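Side-chain contacts in sugar ABC transporter (Sugar-binding protein) (Bacillus halodurans, PDB 4YO7), which binds myo-inositol between its two lobes and probably serves as the sugar-binding component of an ABC transporter: residues V94-F97 and I98-N101; S114-D117 and I118-V122. One frame throughout, in Å; residues are numbered along the deposited sequence.

Contact 1. Residues V94-F97 and I98-N101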
loop_
_atom_site.group_PDB
_atom_site.type_symbol
_atom_site.label_atom_id
_atom_site.label_comp_id
_atom_site.label_asym_id
_atom_site.label_seq_id
_atom_site.Cartn_x
_atom_site.Cartn_y
_atom_site.Cartn_z
ATOM N N VAL A 94 6.237 -7.517 -18.548
ATOM C CA VAL A 94 6.935 -6.324 -19.024
ATOM C C VAL A 94 7.697 -6.580 -20.320
ATOM O O VAL A 94 7.652 -5.763 -21.236
ATOM C CB VAL A 94 7.863 -5.798 -17.912
ATOM C CG1 VAL A 94 8.746 -4.652 -18.400
ATOM C CG2 VAL A 94 7.011 -5.317 -16.758
ATOM N N GLU A 95 8.377 -7.718 -20.416
ATOM C CA GLU A 95 9.075 -8.071 -21.658
ATOM C C GLU A 95 8.099 -8.153 -22.844
ATOM O O GLU A 95 8.440 -7.765 -23.960
ATOM C CB GLU A 95 9.810 -9.396 -21.480
ATOM C CG GLU A 95 11.051 -9.268 -20.590
ATOM C CD GLU A 95 11.649 -10.616 -20.189
ATOM O OE1 GLU A 95 11.046 -11.664 -20.492
ATOM O OE2 GLU A 95 12.719 -10.621 -19.553
ATOM N N ASN A 96 6.915 -8.695 -22.602
ATOM C CA ASN A 96 5.871 -8.745 -23.616
ATOM C C ASN A 96 5.415 -7.355 -24.024
ATOM O O ASN A 96 5.258 -7.064 -25.205
ATOM C CB ASN A 96 4.680 -9.579 -23.118
ATOM C CG ASN A 96 3.564 -9.674 -24.145
ATOM O OD1 ASN A 96 2.609 -8.928 -24.092
ATOM N ND2 ASN A 96 3.695 -10.583 -25.089
ATOM N N PHE A 97 5.218 -6.479 -23.049
ATOM C CA PHE A 97 4.868 -5.096 -23.362
ATOM C C PHE A 97 5.942 -4.415 -24.213
ATOM O O PHE A 97 5.625 -3.698 -25.142
ATOM C CB PHE A 97 4.649 -4.272 -22.095
ATOM C CG PHE A 97 3.527 -4.750 -21.205
ATOM C CD1 PHE A 97 2.441 -5.468 -21.678
ATOM C CD2 PHE A 97 3.559 -4.397 -19.855
ATOM C CE1 PHE A 97 1.431 -5.867 -20.801
ATOM C CE2 PHE A 97 2.567 -4.795 -19.005
ATOM C CZ PHE A 97 1.505 -5.515 -19.473
ATOM N N ILE A 98 7.220 -4.644 -23.906
ATOM C CA ILE A 98 8.303 -4.097 -24.710
ATOM C C ILE A 98 8.259 -4.671 -26.122
ATOM O O ILE A 98 8.358 -3.928 -27.091
ATOM C CB ILE A 98 9.658 -4.387 -24.077
ATOM C CG1 ILE A 98 9.784 -3.583 -22.786
ATOM C CG2 ILE A 98 10.788 -4.049 -25.034
ATOM C CD1 ILE A 98 10.975 -3.973 -21.919
ATOM N N SER A 99 8.072 -5.973 -26.234
ATOM C CA SER A 99 8.098 -6.591 -27.552
ATOM C C SER A 99 6.932 -6.156 -28.452
ATOM O O SER A 99 7.068 -6.146 -29.680
ATOM C CB SER A 99 8.141 -8.100 -27.434
ATOM O OG SER A 99 6.899 -8.685 -27.096
ATOM N N ARG A 100 5.810 -5.811 -27.827
ATOM C CA ARG A 100 4.632 -5.271 -28.507
ATOM C C ARG A 100 4.800 -3.809 -28.903
ATOM O O ARG A 100 4.010 -3.274 -29.688
ATOM C CB ARG A 100 3.395 -5.372 -27.601
ATOM C CG ARG A 100 2.783 -6.722 -27.416
ATOM C CD ARG A 100 1.758 -6.600 -26.284
ATOM N NE ARG A 100 0.953 -7.814 -26.102
ATOM C CZ ARG A 100 -0.246 -8.014 -26.639
ATOM N NH1 ARG A 100 -0.806 -7.088 -27.405
ATOM N NH2 ARG A 100 -0.889 -9.155 -26.417
ATOM N N ASN A 101 5.814 -3.165 -28.324
ATOM C CA ASN A 101 6.082 -1.738 -28.466
ATOM C C ASN A 101 4.928 -0.870 -27.973
ATOM O O ASN A 101 4.478 0.049 -28.671
ATOM C CB ASN A 101 6.449 -1.374 -29.915
ATOM C CG ASN A 101 7.281 -0.114 -29.997
ATOM O OD1 ASN A 101 7.995 0.228 -29.049
ATOM N ND2 ASN A 101 7.191 0.594 -31.114
HETATM O O HOH W 1 0.937 -11.609 -26.553
#
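At the edge of the Arg100 guanidinium, close to its plane, sits the amide oxygen of Asn96, one helical turn earlier in helix 87-100, which ends in a Schellman motif. In this one of the two conformers of Arg100, the amide and guanidinium planes stand 66° apart, and Arg100 NE donates to Asn96 OD1 at 2.8 Å in a bent bond (144°). Asn96 CG is anti to the backbone N (chi1 -180°), which brings the amide forward to Arg100, whose chain runs extended from CG to NE. A water accepts from Asn96 ND2 at 3.3 Å and, weakly, from Arg100 NH2. A leucine in place of Asn96 would probably leave Arg100 NE without this acceptor and the guanidinium freer to turn.

Ser99, short and polar, can bond back to the backbone: Ser99 OG donates to Asn96 O at 3.0 Å, on the same face of that carbonyl as Arg100 N. Asn101 ends the helix with positive phi, a left-handed conformation that asparagine tolerates better than most non-glycine residues. Apolar Phe97 packs on strands 76-82 and 104-107, Val94 on strand 104-107 and helix 112-125, and Ile98, its CG1 branch directed back along the helix, brings CD1 to 4.2 Å from Val94 CG1.

Contact 2. Residues S114-D117 and I118-V122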
loop_
_atom_site.group_PDB
_atom_site.type_symbol
_atom_site.label_atom_id
_atom_site.label_comp_id
_atom_site.label_asym_id
_atom_site.label_seq_id
_atom_site.Cartn_x
_atom_site.Cartn_y
_atom_site.Cartn_z
ATOM N N SER A 114 13.754 -6.821 -8.273
ATOM C CA SER A 114 13.391 -6.990 -9.675
ATOM C C SER A 114 12.870 -5.676 -10.257
ATOM O O SER A 114 12.988 -5.448 -11.466
ATOM C CB SER A 114 12.357 -8.111 -9.847
ATOM O OG SER A 114 11.155 -7.861 -9.174
ATOM N N ALA A 115 12.319 -4.814 -9.409
ATOM C CA ALA A 115 11.862 -3.494 -9.852
ATOM C C ALA A 115 12.978 -2.768 -10.603
ATOM O O ALA A 115 12.735 -2.082 -11.602
ATOM C CB ALA A 115 11.404 -2.660 -8.676
ATOM N N VAL A 116 14.200 -2.855 -10.081
ATOM C CA VAL A 116 15.325 -2.154 -10.719
ATOM C C VAL A 116 15.613 -2.722 -12.100
ATOM O O VAL A 116 15.828 -1.976 -13.060
ATOM C CB VAL A 116 16.605 -2.236 -9.848
ATOM C CG1 VAL A 116 17.801 -1.572 -10.540
ATOM C CG2 VAL A 116 16.346 -1.574 -8.513
ATOM N N ASP A 117 15.611 -4.043 -12.215
ATOM C CA ASP A 117 15.820 -4.671 -13.511
ATOM C C ASP A 117 14.718 -4.299 -14.513
ATOM O O ASP A 117 14.990 -4.084 -15.704
ATOM C CB ASP A 117 15.887 -6.184 -13.363
ATOM C CG ASP A 117 17.037 -6.636 -12.489
ATOM O OD1 ASP A 117 18.122 -6.036 -12.558
ATOM O OD2 ASP A 117 16.839 -7.581 -11.716
ATOM N N ILE A 118 13.480 -4.242 -14.031
ATOM C CA ILE A 118 12.350 -3.847 -14.859
ATOM C C ILE A 118 12.522 -2.425 -15.375
ATOM O O ILE A 118 12.393 -2.175 -16.573
ATOM C CB ILE A 118 11.023 -3.974 -14.064
ATOM C CG1 ILE A 118 10.675 -5.458 -13.891
ATOM C CG2 ILE A 118 9.887 -3.209 -14.751
ATOM C CD1 ILE A 118 9.485 -5.730 -12.965
ATOM N N VAL A 119 12.795 -1.474 -14.484
ATOM C CA VAL A 119 12.982 -0.096 -14.925
ATOM C C VAL A 119 14.164 0.040 -15.886
ATOM O O VAL A 119 14.066 0.738 -16.898
ATOM C CB VAL A 119 13.147 0.844 -13.711
ATOM C CG1 VAL A 119 13.477 2.252 -14.155
ATOM C CG2 VAL A 119 11.878 0.873 -12.919
ATOM N N ASN A 120 15.261 -0.656 -15.610
ATOM C CA ASN A 120 16.402 -0.614 -16.516
ATOM C C ASN A 120 16.047 -1.089 -17.915
ATOM O O ASN A 120 16.420 -0.458 -18.914
ATOM C CB ASN A 120 17.554 -1.458 -15.975
ATOM C CG ASN A 120 18.249 -0.806 -14.795
ATOM O OD1 ASN A 120 18.234 0.418 -14.647
ATOM N ND2 ASN A 120 18.890 -1.620 -13.963
HETATM N N MSE A 121 15.310 -2.186 -17.978
HETATM C CA MSE A 121 14.924 -2.786 -19.242
HETATM C C MSE A 121 13.983 -1.889 -20.044
HETATM O O MSE A 121 14.161 -1.720 -21.263
HETATM C CB MSE A 121 14.277 -4.147 -18.958
HETATM C CG MSE A 121 13.890 -4.912 -20.155
HETATM SE SE MSE A 121 13.311 -6.700 -19.621
HETATM C CE MSE A 121 11.882 -6.373 -18.365
ATOM N N VAL A 122 12.992 -1.303 -19.366
ATOM C CA VAL A 122 12.014 -0.487 -20.040
ATOM C C VAL A 122 12.703 0.815 -20.462
ATOM O O VAL A 122 12.474 1.288 -21.557
ATOM C CB VAL A 122 10.761 -0.247 -19.161
ATOM C CG1 VAL A 122 9.755 0.654 -19.845
ATOM C CG2 VAL A 122 10.120 -1.557 -18.868
HETATM O O HOH W 2 19.190 -4.320 -14.588
#
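Val116 and Asn120, one turn apart, run alongside each other in the same direction, so that Val116 CG1 rests 3.6 Å from Asn120 ND2. The i, i+4 spacing and two torsions bring this about. Val116 has CG1 anti to its backbone N (chi1 177°), directed forward along the helix, whereas Asn120 has CG beside its own N (chi1 -73°), which folds the amide back over the preceding turn. Asn120 ND2 comes within 3.2 Å of Val116 O, but at an angle too poor for a hydrogen bond; that carbonyl instead accepts the backbone N of Asn120 at 2.9 Å. Asn120 ND2 donates to a water oxygen at 2.8 Å, and the same water donates to Asp117 OD1. Polar residues suit this side of the helix, where Asp117 is exposed and the water joins their side chains; Val116 stays here too, only partly buried.

Ala115, Ile118 and Val119 are buried. Ile118 has CG1 beside its backbone N, and this carries the branch back until CG1 lies 3.4 Å from Ser114 O, the carbonyl that accepts Ile118 N. Val119 sends CG2 backwards in the same manner, to 3.3 Å from Ala115 O. Branched aliphatic side chains fit here because they can pack on Ile129 and Ile131 of strand 129-132, while small Ala115 lets Pro109 and Phe136 come close. Met121, present as selenomethionine, is extended through its first two torsions and bends at the third; flexible and unbranched, it can thus turn its methyl CE toward helix 87-100. Near the start of the helix, Ser114 N is held by the carboxylate of Asp111.

With one side on the sheet and another carrying polar groups, this is an amphipathic crossover helix, the connection in the beta-alpha-beta unit of strand 104-107, helix 112-125 and strand 129-132.

In the fold
Contact 1 comes first along the chain, at the end of helix 87-100, and contact 2 follows in helix 112-125, with strand 104-107 between them. Their centres are 13 Å apart, and the two helices pack against each other beside the same parallel sheet, the one that includes strands 76-82, 104-107 and 129-132. The join is apolar: Val94 CG1 meets Val122 CG2 at 3.4 Å, and Ile98 CD1 meets Met121 CG at 3.5 Å. Successive beta-alpha units thus build one lobe of the two-lobed periplasmic binding protein fold. Both contacts lie away from the myo-inositol pocket and belong to the packing of that lobe.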